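Local coordinates for FG41 Malonate Semialdehyde Decarboxylase (Coryneform bacterium, PDB 4LHP), which belongs to the tautomerase superfamily and forms a trimer of subunits built from two beta-alpha-beta units, with sheets that join across the interfaces, at residues H69-A74 / A105-A110; I3-T8 / R38-T43; D21-A26 / E90-I95. All blocks are in the same frame, centred on the assembly; numbering follows the deposited sequence.

Interaction 1: residues H69-A74 / A105-A110. With PO4 (phosphate ion), chain M.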
ATOM      1  N   HIS A  69       2.116   4.215  -7.009  1.00 18.13           N
ATOM      2  CA  HIS A  69       2.765   4.202  -5.705  1.00 13.34           C
ATOM      3  C   HIS A  69       4.023   3.348  -5.785  1.00 16.81           C
ATOM      4  O   HIS A  69       3.952   2.125  -5.883  1.00 15.28           O
ATOM      5  CB  HIS A  69       1.814   3.671  -4.630  1.00 15.87           C
ATOM      6  CG  HIS A  69       2.185   4.086  -3.239  1.00 16.61           C
ATOM      7  ND1 HIS A  69       1.275   4.133  -2.205  1.00 12.47           N
ATOM      8  CD2 HIS A  69       3.371   4.473  -2.712  1.00 13.84           C
ATOM      9  CE1 HIS A  69       1.883   4.532  -1.103  1.00 15.64           C
ATOM     10  NE2 HIS A  69       3.156   4.744  -1.383  1.00 18.25           N
ATOM     11  N   VAL A  70       5.175   4.009  -5.760  1.00 14.85           N
ATOM     12  CA  VAL A  70       6.455   3.333  -5.906  1.00 15.32           C
ATOM     13  C   VAL A  70       7.039   2.978  -4.546  1.00 17.58           C
ATOM     14  O   VAL A  70       7.244   3.848  -3.699  1.00 18.66           O
ATOM     15  CB  VAL A  70       7.459   4.211  -6.676  1.00 19.89           C
ATOM     16  CG1 VAL A  70       8.839   3.573  -6.683  1.00 20.00           C
ATOM     17  CG2 VAL A  70       6.967   4.447  -8.098  1.00 13.31           C
ATOM     18  N   PHE A  71       7.286   1.690  -4.339  1.00 12.56           N
ATOM     19  CA  PHE A  71       7.928   1.212  -3.121  1.00 15.94           C
ATOM     20  C   PHE A  71       9.347   0.771  -3.455  1.00 13.59           C
ATOM     21  O   PHE A  71       9.550  -0.252  -4.102  1.00 13.08           O
ATOM     22  CB  PHE A  71       7.129   0.058  -2.514  1.00 14.29           C
ATOM     23  CG  PHE A  71       5.795   0.474  -1.958  1.00 10.53           C
ATOM     24  CD1 PHE A  71       4.668   0.504  -2.765  1.00 14.54           C
ATOM     25  CD2 PHE A  71       5.671   0.843  -0.628  1.00 11.59           C
ATOM     26  CE1 PHE A  71       3.440   0.890  -2.253  1.00 12.96           C
ATOM     27  CE2 PHE A  71       4.446   1.228  -0.111  1.00 18.00           C
ATOM     28  CZ  PHE A  71       3.331   1.252  -0.926  1.00 16.10           C
ATOM     29  N   THR A  72      10.328   1.551  -3.010  1.00 13.66           N
ATOM     30  CA  THR A  72      11.705   1.365  -3.447  1.00 17.47           C
ATOM     31  C   THR A  72      12.692   1.603  -2.306  1.00 21.42           C
ATOM     32  O   THR A  72      12.351   2.214  -1.294  1.00 15.55           O
ATOM     33  CB  THR A  72      12.041   2.332  -4.596  1.00 18.41           C
ATOM     34  OG1 THR A  72      13.236   1.908  -5.261  1.00 21.56           O
ATOM     35  CG2 THR A  72      12.224   3.749  -4.068  1.00 19.14           C
ATOM     36  N   GLN A  73      13.920   1.127  -2.480  1.00 19.11           N
ATOM     37  CA  GLN A  73      14.950   1.299  -1.462  1.00 18.85           C
ATOM     38  C   GLN A  73      15.282   2.775  -1.270  1.00 22.02           C
ATOM     39  O   GLN A  73      15.304   3.548  -2.227  1.00 20.59           O
ATOM     40  CB  GLN A  73      16.229   0.552  -1.847  1.00 22.79           C
ATOM     41  CG  GLN A  73      16.044  -0.920  -2.166  1.00 25.04           C
ATOM     42  CD  GLN A  73      17.362  -1.608  -2.457  1.00 30.31           C
ATOM     43  OE1 GLN A  73      18.294  -1.544  -1.659  1.00 30.01           O
ATOM     44  NE2 GLN A  73      17.451  -2.259  -3.610  1.00 39.44           N
ATOM     45  N   ALA A  74      15.539   3.162  -0.024  1.00 17.18           N
ATOM     46  CA  ALA A  74      16.034   4.499   0.271  1.00 22.94           C
ATOM     47  C   ALA A  74      17.379   4.692  -0.413  1.00 22.25           C
ATOM     48  O   ALA A  74      18.068   3.720  -0.726  1.00 14.30           O
ATOM     49  CB  ALA A  74      16.182   4.685   1.773  1.00 21.32           C
ATOM     50  N   ALA A 105       3.489   8.578  -5.999  1.00 13.86           N
ATOM     51  CA  ALA A 105       3.968   8.645  -4.624  1.00 13.18           C
ATOM     52  C   ALA A 105       5.103   7.651  -4.413  1.00 14.55           C
ATOM     53  O   ALA A 105       5.091   6.559  -4.976  1.00 13.37           O
ATOM     54  CB  ALA A 105       2.836   8.356  -3.658  1.00 16.29           C
ATOM     55  N   ILE A 106       6.080   8.035  -3.598  1.00 12.57           N
ATOM     56  CA  ILE A 106       7.207   7.166  -3.285  1.00 13.97           C
ATOM     57  C   ILE A 106       7.256   6.871  -1.789  1.00 15.09           C
ATOM     58  O   ILE A 106       7.148   7.776  -0.965  1.00 14.73           O
ATOM     59  CB  ILE A 106       8.546   7.799  -3.722  1.00 11.46           C
ATOM     60  CG1 ILE A 106       8.537   8.064  -5.232  1.00 14.58           C
ATOM     61  CG2 ILE A 106       9.712   6.895  -3.343  1.00 25.29           C
ATOM     62  CD1 ILE A 106       9.893   8.434  -5.807  1.00 17.89           C
ATOM     63  N   THR A 107       7.412   5.595  -1.447  1.00 21.91           N
ATOM     64  CA  THR A 107       7.523   5.172  -0.055  1.00 13.27           C
ATOM     65  C   THR A 107       8.739   4.261   0.081  1.00 17.00           C
ATOM     66  O   THR A 107       8.885   3.294  -0.666  1.00 21.12           O
ATOM     67  CB  THR A 107       6.255   4.435   0.415  1.00 16.37           C
ATOM     68  OG1 THR A 107       5.129   5.320   0.344  1.00 13.65           O
ATOM     69  CG2 THR A 107       6.416   3.943   1.846  1.00 18.34           C
ATOM     70  N   GLU A 108       9.608   4.569   1.039  1.00 17.75           N
ATOM     71  CA  GLU A 108      10.935   3.960   1.084  1.00 19.58           C
ATOM     72  C   GLU A 108      11.111   2.889   2.159  1.00 18.20           C
ATOM     73  O   GLU A 108      10.370   2.837   3.141  1.00 14.30           O
ATOM     74  CB  GLU A 108      11.994   5.052   1.268  1.00 20.39           C
ATOM     75  CG  GLU A 108      12.128   5.979   0.069  1.00 28.65           C
ATOM     76  CD  GLU A 108      13.179   7.052   0.265  1.00 24.37           C
ATOM     77  OE1 GLU A 108      13.329   7.542   1.405  1.00 17.18           O
ATOM     78  OE2 GLU A 108      13.860   7.403  -0.724  1.00 16.15           O
ATOM     79  N   ASN A 109      12.104   2.028   1.945  1.00 16.09           N
ATOM     80  CA  ASN A 109      12.510   1.035   2.932  1.00 15.43           C
ATOM     81  C   ASN A 109      13.976   0.657   2.726  1.00 15.29           C
ATOM     82  O   ASN A 109      14.695   1.339   1.998  1.00 12.85           O
ATOM     83  CB  ASN A 109      11.608  -0.200   2.869  1.00 14.39           C
ATOM     84  CG  ASN A 109      11.671  -0.913   1.530  1.00 16.07           C
ATOM     85  OD1 ASN A 109      12.494  -0.590   0.672  1.00 23.25           O
ATOM     86  ND2 ASN A 109      10.798  -1.896   1.349  1.00 17.23           N
ATOM     87  N   ALA A 110      14.417  -0.423   3.362  1.00 19.58           N
ATOM     88  CA  ALA A 110      15.817  -0.837   3.293  1.00 22.73           C
ATOM     89  C   ALA A 110      16.007  -2.060   2.397  1.00 20.68           C
ATOM     90  O   ALA A 110      15.060  -2.804   2.142  1.00 17.96           O
ATOM     91  CB  ALA A 110      16.346  -1.124   4.693  1.00 18.34           C
TER
HETATM   92  P   PO4 M 201      14.799  -0.995  -5.863  1.00 60.06           P
HETATM   93  O1  PO4 M 201      15.022  -2.299  -6.595  1.00 48.88           O
HETATM   94  O2  PO4 M 201      14.137  -0.002  -6.790  1.00 52.91           O
HETATM   95  O3  PO4 M 201      13.908  -1.234  -4.666  1.00 42.85           O
HETATM   96  O4  PO4 M 201      16.131  -0.441  -5.413  1.00 53.97           O
HETATM   97  O   HOH W   1      15.182   6.232  -2.752  1.00 18.30           O
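H69 and A105, V70 and I106, and F71 and T107 pair side by side on neighbouring parallel strands, the two strands of a beta-alpha-beta unit of the tautomerase fold, connected through helix 78-92. The backbone bonds alternate in the usual parallel manner: V70 N reaches A105 O at 2.7 Å, and T107 N reaches V70 O at 2.9 Å. Toward the C-terminal end the pairing stretches, with T72 N to T107 O at 3.3 Å, before A74 N recovers a shorter bond to N109 O.

On the face bearing H69, F71 and T107 the H69 ring is packed on both sides. The CB of A105 sits over one face of the imidazole, 4.3 Å from its centroid, a CH-pi contact; F71 CZ lies above the opposite face. This face belongs to the trimer interface, where the H69 ring also meets F71 of the second subunit edge-to-face.

Polar groups gather toward the C-terminal end of the pairing. E108 OE2, salt-bridged to K81, shares a water with Q73 O. A phosphate ion, probably from the crystallisation liquor, takes bonds from T72 OG1 and Q73 N.

With CG of H69 anti to the backbone N (chi1 -159°), the ring comes to lie near T107. T107 OG1 approaches the imidazole at its edge, in the ring plane, and joins H69 NE2 at 2.7 Å in a nearly straight hydrogen bond (171°) whose proton could come from either partner.

Interaction 2: residues I3-T8 / R38-T43; sequences IRIDLT and RFQILT
R4 lays its guanidinium against the end of I41: CD1 of I41 rests over one face of the flat group, 3.6 Å from R4 NH1. The two side chains run alongside each other and point the same way. R4 gets there with CG anti to the carbonyl carbon (chi1 -58°) and an extended chain from CG to NE; across the subunit interface, its NH1 is salt-bridged to OD2 of D6 of the third subunit. Further along the same face, D6 and T43 also lie side by side, and D6 OD1 comes within 3.3 Å of T43 CB; that oxygen is bonded to H45 of its own chain.

The other face of the two strands is mostly apolar. I5 and L42 stand next to each other, with I5 CD1 3.8 Å from L42 CD1, and I5 CD1 also comes near Q40 NE2. I3 CB meets Q40 CG at 4.1 Å. Q40 is held by R38, just before its strand: R38 grips OE1 side-on, through NE at 3.0 Å and NH2 at 3.1 Å, both nitrogens coming from the same face of the amide. The NE donor stands well above the carbonyl plane, 70° out of it, although OE1 lies close to the plane of the guanidinium. Q40 NE2 bonds to A20 O in helix 13-31.

Beneath these side chains runs a regular backbone bonding, pairing the two parallel strands of the beta-alpha-beta unit formed by strand 2-8, helix 13-31 and strand 39-45. I3 N to F39 O is the shortest of its five bonds, at 2.7 Å.

The chemistry therefore divides by face: the charged side of R4 and D6 is turned to neighbouring subunits, where opposite charges probably steady each other within the trimer, whereas the side of I3, I5 and L42 offers mainly hydrocarbon for packing.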
ATOM      1  N   ILE A   3       5.734  -1.695  -7.558  1.00 16.09           N
ATOM      2  CA  ILE A   3       4.874  -0.618  -8.033  1.00 16.57           C
ATOM      3  C   ILE A   3       3.403  -1.001  -7.919  1.00 18.93           C
ATOM      4  O   ILE A   3       2.956  -1.963  -8.542  1.00 17.52           O
ATOM      5  CB  ILE A   3       5.151  -0.289  -9.512  1.00 17.87           C
ATOM      6  CG1 ILE A   3       6.656  -0.263  -9.796  1.00 16.07           C
ATOM      7  CG2 ILE A   3       4.495   1.028  -9.895  1.00 13.29           C
ATOM      8  CD1 ILE A   3       7.430   0.727  -8.957  1.00 16.49           C
ATOM      9  N   ARG A   4       2.651  -0.249  -7.123  1.00 17.18           N
ATOM     10  CA  ARG A   4       1.202  -0.405  -7.097  1.00 16.25           C
ATOM     11  C   ARG A   4       0.567   0.617  -8.031  1.00 14.60           C
ATOM     12  O   ARG A   4       0.604   1.819  -7.767  1.00 21.04           O
ATOM     13  CB  ARG A   4       0.651  -0.229  -5.679  1.00 12.19           C
ATOM     14  CG  ARG A   4       1.232  -1.198  -4.669  1.00 18.05           C
ATOM     15  CD  ARG A   4       0.453  -1.188  -3.364  1.00 15.37           C
ATOM     16  NE  ARG A   4       0.856  -2.289  -2.491  1.00 14.08           N
ATOM     17  CZ  ARG A   4       0.245  -3.471  -2.427  1.00 23.65           C
ATOM     18  NH1 ARG A   4      -0.818  -3.728  -3.173  1.00 17.84           N
ATOM     19  NH2 ARG A   4       0.691  -4.410  -1.608  1.00 21.97           N
ATOM     20  N   ILE A   5      -0.009   0.135  -9.126  1.00 15.78           N
ATOM     21  CA  ILE A   5      -0.677   1.011 -10.082  1.00 15.92           C
ATOM     22  C   ILE A   5      -2.187   0.865  -9.966  1.00 16.79           C
ATOM     23  O   ILE A   5      -2.749  -0.170 -10.326  1.00 19.38           O
ATOM     24  CB  ILE A   5      -0.268   0.693 -11.528  1.00 24.00           C
ATOM     25  CG1 ILE A   5       1.255   0.695 -11.660  1.00 16.27           C
ATOM     26  CG2 ILE A   5      -0.899   1.700 -12.486  1.00 15.15           C
ATOM     27  CD1 ILE A   5       1.752   0.213 -13.005  1.00 20.35           C
ATOM     28  N   ASP A   6      -2.839   1.903  -9.455  1.00 13.31           N
ATOM     29  CA  ASP A   6      -4.292   1.919  -9.360  1.00 19.46           C
ATOM     30  C   ASP A   6      -4.875   2.881 -10.388  1.00 20.14           C
ATOM     31  O   ASP A   6      -4.585   4.077 -10.376  1.00 15.20           O
ATOM     32  CB  ASP A   6      -4.738   2.315  -7.951  1.00 21.45           C
ATOM     33  CG  ASP A   6      -4.486   1.220  -6.928  1.00 24.25           C
ATOM     34  OD1 ASP A   6      -5.441   0.493  -6.584  1.00 18.04           O
ATOM     35  OD2 ASP A   6      -3.333   1.086  -6.468  1.00 18.82           O
ATOM     36  N   LEU A   7      -5.697   2.341 -11.280  1.00 19.82           N
ATOM     37  CA  LEU A   7      -6.305   3.130 -12.340  1.00 26.17           C
ATOM     38  C   LEU A   7      -7.776   2.745 -12.454  1.00 23.92           C
ATOM     39  O   LEU A   7      -8.328   2.145 -11.534  1.00 22.00           O
ATOM     40  CB  LEU A   7      -5.546   2.928 -13.654  1.00 20.04           C
ATOM     41  CG  LEU A   7      -5.040   1.511 -13.931  1.00 22.28           C
ATOM     42  CD1 LEU A   7      -6.197   0.539 -14.049  1.00 28.67           C
ATOM     43  CD2 LEU A   7      -4.182   1.487 -15.185  1.00 30.74           C
ATOM     44  N   THR A   8      -8.416   3.089 -13.567  1.00 22.30           N
ATOM     45  CA  THR A   8      -9.859   2.920 -13.679  1.00 21.66           C
ATOM     46  C   THR A   8     -10.276   1.958 -14.790  1.00 21.24           C
ATOM     47  O   THR A   8      -9.578   1.803 -15.792  1.00 20.01           O
ATOM     48  CB  THR A   8     -10.540   4.272 -13.892  1.00 23.85           C
ATOM     49  OG1 THR A   8      -9.965   4.923 -15.030  1.00 17.83           O
ATOM     50  CG2 THR A   8     -10.349   5.150 -12.665  1.00 19.03           C
ATOM     51  N   ARG A  38      11.073  -6.180 -12.341  1.00 20.81           N
ATOM     52  CA  ARG A  38       9.716  -5.710 -12.583  1.00 18.09           C
ATOM     53  C   ARG A  38       8.741  -6.350 -11.608  1.00 16.24           C
ATOM     54  O   ARG A  38       8.540  -7.564 -11.613  1.00 18.88           O
ATOM     55  CB  ARG A  38       9.278  -6.018 -14.015  1.00 18.75           C
ATOM     56  CG  ARG A  38       7.906  -5.459 -14.342  1.00 20.33           C
ATOM     57  CD  ARG A  38       7.542  -5.621 -15.807  1.00 20.97           C
ATOM     58  NE  ARG A  38       6.384  -4.797 -16.142  1.00 21.35           N
ATOM     59  CZ  ARG A  38       5.894  -4.639 -17.367  1.00 22.88           C
ATOM     60  NH1 ARG A  38       6.452  -5.251 -18.402  1.00 24.83           N
ATOM     61  NH2 ARG A  38       4.838  -3.862 -17.555  1.00 27.01           N
ATOM     62  N   PHE A  39       8.131  -5.519 -10.777  1.00 14.46           N
ATOM     63  CA  PHE A  39       7.193  -5.995  -9.778  1.00 18.00           C
ATOM     64  C   PHE A  39       6.067  -4.991  -9.639  1.00 13.86           C
ATOM     65  O   PHE A  39       6.248  -3.902  -9.094  1.00 16.97           O
ATOM     66  CB  PHE A  39       7.919  -6.233  -8.460  1.00 11.32           C
ATOM     67  CG  PHE A  39       9.018  -7.239  -8.576  1.00 12.83           C
ATOM     68  CD1 PHE A  39      10.330  -6.841  -8.769  1.00 15.94           C
ATOM     69  CD2 PHE A  39       8.733  -8.591  -8.545  1.00 16.52           C
ATOM     70  CE1 PHE A  39      11.336  -7.776  -8.899  1.00 20.80           C
ATOM     71  CE2 PHE A  39       9.731  -9.526  -8.675  1.00 16.76           C
ATOM     72  CZ  PHE A  39      11.035  -9.120  -8.854  1.00 17.12           C
ATOM     73  N   GLN A  40       4.904  -5.372 -10.151  1.00 19.54           N
ATOM     74  CA  GLN A  40       3.796  -4.448 -10.319  1.00 17.92           C
ATOM     75  C   GLN A  40       2.473  -5.109  -9.973  1.00 13.58           C
ATOM     76  O   GLN A  40       2.256  -6.280 -10.278  1.00 20.13           O
ATOM     77  CB  GLN A  40       3.737  -3.967 -11.769  1.00 17.14           C
ATOM     78  CG  GLN A  40       4.995  -3.269 -12.253  1.00 16.57           C
ATOM     79  CD  GLN A  40       4.845  -2.732 -13.664  1.00 19.21           C
ATOM     80  OE1 GLN A  40       4.286  -3.397 -14.536  1.00 17.54           O
ATOM     81  NE2 GLN A  40       5.339  -1.520 -13.894  1.00 21.26           N
ATOM     82  N   ILE A  41       1.592  -4.347  -9.337  1.00 11.71           N
ATOM     83  CA  ILE A  41       0.231  -4.798  -9.091  1.00 19.74           C
ATOM     84  C   ILE A  41      -0.739  -3.806  -9.710  1.00 16.62           C
ATOM     85  O   ILE A  41      -0.759  -2.632  -9.342  1.00 13.29           O
ATOM     86  CB  ILE A  41      -0.070  -4.925  -7.590  1.00 20.61           C
ATOM     87  CG1 ILE A  41       0.887  -5.927  -6.943  1.00 15.37           C
ATOM     88  CG2 ILE A  41      -1.517  -5.359  -7.379  1.00 17.13           C
ATOM     89  CD1 ILE A  41       0.828  -5.948  -5.433  1.00 12.88           C
ATOM     90  N   LEU A  42      -1.534  -4.284 -10.660  1.00 16.49           N
ATOM     91  CA  LEU A  42      -2.517  -3.445 -11.331  1.00 23.78           C
ATOM     92  C   LEU A  42      -3.905  -3.670 -10.761  1.00 23.15           C
ATOM     93  O   LEU A  42      -4.435  -4.779 -10.805  1.00 25.25           O
ATOM     94  CB  LEU A  42      -2.532  -3.729 -12.831  1.00 26.13           C
ATOM     95  CG  LEU A  42      -1.514  -2.936 -13.647  1.00 28.41           C
ATOM     96  CD1 LEU A  42      -0.137  -3.051 -13.023  1.00 25.30           C
ATOM     97  CD2 LEU A  42      -1.500  -3.422 -15.086  1.00 30.79           C
ATOM     98  N   THR A  43      -4.488  -2.607 -10.224  1.00 19.72           N
ATOM     99  CA  THR A  43      -5.852  -2.657  -9.732  1.00 18.04           C
ATOM    100  C   THR A  43      -6.702  -1.664 -10.510  1.00 26.00           C
ATOM    101  O   THR A  43      -6.510  -0.453 -10.408  1.00 23.41           O
ATOM    102  CB  THR A  43      -5.932  -2.316  -8.235  1.00 25.11           C
ATOM    103  OG1 THR A  43      -4.965  -3.085  -7.508  1.00 28.11           O
ATOM    104  CG2 THR A  43      -7.322  -2.617  -7.700  1.00 24.51           C
TER
HETATM  105  O   HOH W   2      -2.843  -1.930  -7.373  1.00 17.42           O

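Interaction 3: residues D21-A26 / E90-I95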
ATOM      1  N   ASP A  21       3.764  -1.059 -18.781  1.00 23.14           N
ATOM      2  CA  ASP A  21       5.005  -1.210 -19.532  1.00 27.41           C
ATOM      3  C   ASP A  21       5.802   0.089 -19.520  1.00 23.58           C
ATOM      4  O   ASP A  21       7.023   0.080 -19.375  1.00 23.07           O
ATOM      5  CB  ASP A  21       4.711  -1.619 -20.976  1.00 17.50           C
ATOM      6  CG  ASP A  21       4.239  -3.054 -21.095  1.00 20.59           C
ATOM      7  OD1 ASP A  21       4.690  -3.907 -20.303  1.00 24.47           O
ATOM      8  OD2 ASP A  21       3.417  -3.333 -21.990  1.00 22.82           O
ATOM      9  N   ALA A  22       5.099   1.205 -19.669  1.00 17.34           N
ATOM     10  CA  ALA A  22       5.743   2.507 -19.764  1.00 19.14           C
ATOM     11  C   ALA A  22       6.370   2.911 -18.436  1.00 22.14           C
ATOM     12  O   ALA A  22       7.452   3.499 -18.404  1.00 24.79           O
ATOM     13  CB  ALA A  22       4.740   3.552 -20.215  1.00 22.09           C
ATOM     14  N   VAL A  23       5.689   2.604 -17.339  1.00 23.18           N
ATOM     15  CA  VAL A  23       6.205   2.951 -16.023  1.00 16.83           C
ATOM     16  C   VAL A  23       7.464   2.143 -15.733  1.00 16.66           C
ATOM     17  O   VAL A  23       8.459   2.689 -15.260  1.00 24.28           O
ATOM     18  CB  VAL A  23       5.157   2.731 -14.917  1.00 21.60           C
ATOM     19  CG1 VAL A  23       5.771   2.971 -13.546  1.00 16.04           C
ATOM     20  CG2 VAL A  23       3.969   3.657 -15.131  1.00 15.19           C
ATOM     21  N   HIS A  24       7.436   0.849 -16.033  1.00 19.72           N
ATOM     22  CA  HIS A  24       8.619   0.024 -15.823  1.00 21.20           C
ATOM     23  C   HIS A  24       9.795   0.547 -16.639  1.00 24.99           C
ATOM     24  O   HIS A  24      10.880   0.767 -16.102  1.00 26.50           O
ATOM     25  CB  HIS A  24       8.368  -1.439 -16.187  1.00 28.09           C
ATOM     26  CG  HIS A  24       9.545  -2.323 -15.922  1.00 26.97           C
ATOM     27  ND1 HIS A  24      10.085  -2.479 -14.664  1.00 24.05           N
ATOM     28  CD2 HIS A  24      10.306  -3.075 -16.752  1.00 22.53           C
ATOM     29  CE1 HIS A  24      11.119  -3.298 -14.727  1.00 19.70           C
ATOM     30  NE2 HIS A  24      11.272  -3.677 -15.984  1.00 25.74           N
ATOM     31  N   ASP A  25       9.579   0.739 -17.938  1.00 25.37           N
ATOM     32  CA  ASP A  25      10.645   1.197 -18.825  1.00 26.41           C
ATOM     33  C   ASP A  25      11.227   2.524 -18.347  1.00 22.49           C
ATOM     34  O   ASP A  25      12.434   2.751 -18.442  1.00 27.78           O
ATOM     35  CB  ASP A  25      10.139   1.334 -20.264  1.00 30.03           C
ATOM     36  CG  ASP A  25       9.847  -0.008 -20.911  1.00 31.85           C
ATOM     37  OD1 ASP A  25      10.274  -1.046 -20.361  1.00 31.50           O
ATOM     38  OD2 ASP A  25       9.196  -0.023 -21.978  1.00 28.41           O
ATOM     39  N   ALA A  26      10.370   3.398 -17.830  1.00 23.29           N
ATOM     40  CA  ALA A  26      10.820   4.682 -17.308  1.00 24.24           C
ATOM     41  C   ALA A  26      11.757   4.480 -16.120  1.00 24.23           C
ATOM     42  O   ALA A  26      12.787   5.146 -16.009  1.00 25.12           O
ATOM     43  CB  ALA A  26       9.628   5.542 -16.906  1.00 23.98           C
ATOM     44  N   GLU A  90       5.943  11.605 -18.937  1.00 28.90           N
ATOM     45  CA  GLU A  90       6.203  11.853 -20.348  1.00 30.34           C
ATOM     46  C   GLU A  90       5.976  10.594 -21.185  1.00 34.05           C
ATOM     47  O   GLU A  90       5.575  10.679 -22.350  1.00 30.78           O
ATOM     48  CB  GLU A  90       7.617  12.393 -20.559  1.00 31.54           C
ATOM     49  CG  GLU A  90       7.810  13.791 -20.046  1.00 38.17           C
ATOM     50  CD  GLU A  90       9.198  14.309 -20.347  1.00 43.74           C
ATOM     51  OE1 GLU A  90       9.875  13.716 -21.218  1.00 45.78           O
ATOM     52  OE2 GLU A  90       9.623  15.300 -19.711  1.00 43.75           O
ATOM     53  N   SER A  91       6.224   9.430 -20.591  1.00 29.14           N
ATOM     54  CA  SER A  91       6.058   8.164 -21.301  1.00 28.03           C
ATOM     55  C   SER A  91       4.587   7.762 -21.396  1.00 29.51           C
ATOM     56  O   SER A  91       4.202   6.978 -22.265  1.00 27.82           O
ATOM     57  CB  SER A  91       6.865   7.045 -20.628  1.00 32.91           C
ATOM     58  OG  SER A  91       6.195   6.486 -19.509  1.00 27.04           O
ATOM     59  N   LEU A  92       3.773   8.297 -20.492  1.00 22.82           N
ATOM     60  CA  LEU A  92       2.358   7.957 -20.438  1.00 24.74           C
ATOM     61  C   LEU A  92       1.517   8.785 -21.414  1.00 28.68           C
ATOM     62  O   LEU A  92       0.418   8.379 -21.791  1.00 26.90           O
ATOM     63  CB  LEU A  92       1.819   8.156 -19.019  1.00 28.62           C
ATOM     64  CG  LEU A  92       2.252   7.183 -17.917  1.00 21.59           C
ATOM     65  CD1 LEU A  92       1.462   7.471 -16.645  1.00 23.74           C
ATOM     66  CD2 LEU A  92       2.074   5.735 -18.340  1.00 20.87           C
ATOM     67  N   ALA A  93       2.027   9.946 -21.814  1.00 25.53           N
ATOM     68  CA  ALA A  93       1.273  10.853 -22.678  1.00 31.42           C
ATOM     69  C   ALA A  93       0.838  10.195 -23.994  1.00 29.53           C
ATOM     70  O   ALA A  93      -0.354  10.154 -24.303  1.00 24.83           O
ATOM     71  CB  ALA A  93       2.079  12.119 -22.949  1.00 31.80           C
ATOM     72  N   PRO A  94       1.800   9.679 -24.775  1.00 25.54           N
ATOM     73  CA  PRO A  94       1.447   9.047 -26.052  1.00 28.70           C
ATOM     74  C   PRO A  94       0.535   7.837 -25.876  1.00 35.52           C
ATOM     75  O   PRO A  94      -0.184   7.462 -26.803  1.00 35.77           O
ATOM     76  CB  PRO A  94       2.804   8.608 -26.613  1.00 25.51           C
ATOM     77  CG  PRO A  94       3.694   8.511 -25.426  1.00 26.15           C
ATOM     78  CD  PRO A  94       3.248   9.609 -24.518  1.00 28.33           C
ATOM     79  N   ILE A  95       0.572   7.236 -24.692  1.00 32.19           N
ATOM     80  CA  ILE A  95      -0.220   6.048 -24.401  1.00 32.81           C
ATOM     81  C   ILE A  95      -1.684   6.393 -24.145  1.00 25.54           C
ATOM     82  O   ILE A  95      -2.559   5.532 -24.256  1.00 36.84           O
ATOM     83  CB  ILE A  95       0.364   5.288 -23.194  1.00 36.99           C
ATOM     84  CG1 ILE A  95       1.505   4.383 -23.658  1.00 33.06           C
ATOM     85  CG2 ILE A  95      -0.705   4.457 -22.498  1.00 37.88           C
ATOM     86  CD1 ILE A  95       2.337   3.826 -22.537  1.00 31.44           C
TER
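A22 and S91 mark the closest backbone approach, 5.9 Å between their CA atoms, as the helical segment 21-26 and segment 90-95, which continues from helix 78-92, pass each other with their chains heading in roughly opposite directions.

The contact is small and centres on one methyl group. CB of A22 points toward the partner segment and is met there by three side chains. S91 OG touches it at 3.4 Å. I95 CD1 approaches the same methyl to 3.4 Å, closer than usual for two carbons. L92 arrives differently: its side chain does not start out toward the other helix, but with CG anti to the carbonyl carbon (chi1 -71°) its CD2 branch turns toward A22, reaching CB at 3.9 Å. The same branch also comes within 4.3 Å of V23 CG2.

S91 presents its hydroxyl to an apolar neighbour, and the polarity is answered within its own helix, where OG bonds to I88 O. The chi1 of S91, 82°, sets OG between the backbone N and the carbonyl carbon, close enough to that earlier turn for the bond and still facing A22.

Partners beyond the two segments extend the seam. L92 and I95 both pack on I19 of helix 13-31, and I95 O accepts a bond from Q15 NE2, so the chain leaving helix 78-92 is attached to the earlier helix by a polar link.

Small-residue packing of this sort, alanine and serine at the nearest point with leucine and isoleucine beside them, joins the helices of the two beta-alpha-beta units that lie on one face of the sheet in the tautomerase fold.

In the fold
From the N terminus, the chain forms strand 2-8, crosses through helix 13-31 and returns as strand 39-45, where interaction 2 closes the first beta-alpha-beta unit. Strand 66-73, helix 78-92 and strand 102-109 repeat the pattern, and interaction 1 closes the second. These two contacts follow in series, yet they share one sheet, because strands 2-8 and 66-73 are neighbours in it and H69 N probably bonds to R4 O. Interaction 3 crosses both: it starts inside the first unit and ends inside the second, tying helix to helix. A salt bridge between R38 and D21 connects it to interaction 2, while about 6 Å separates its nearest atoms from interaction 1.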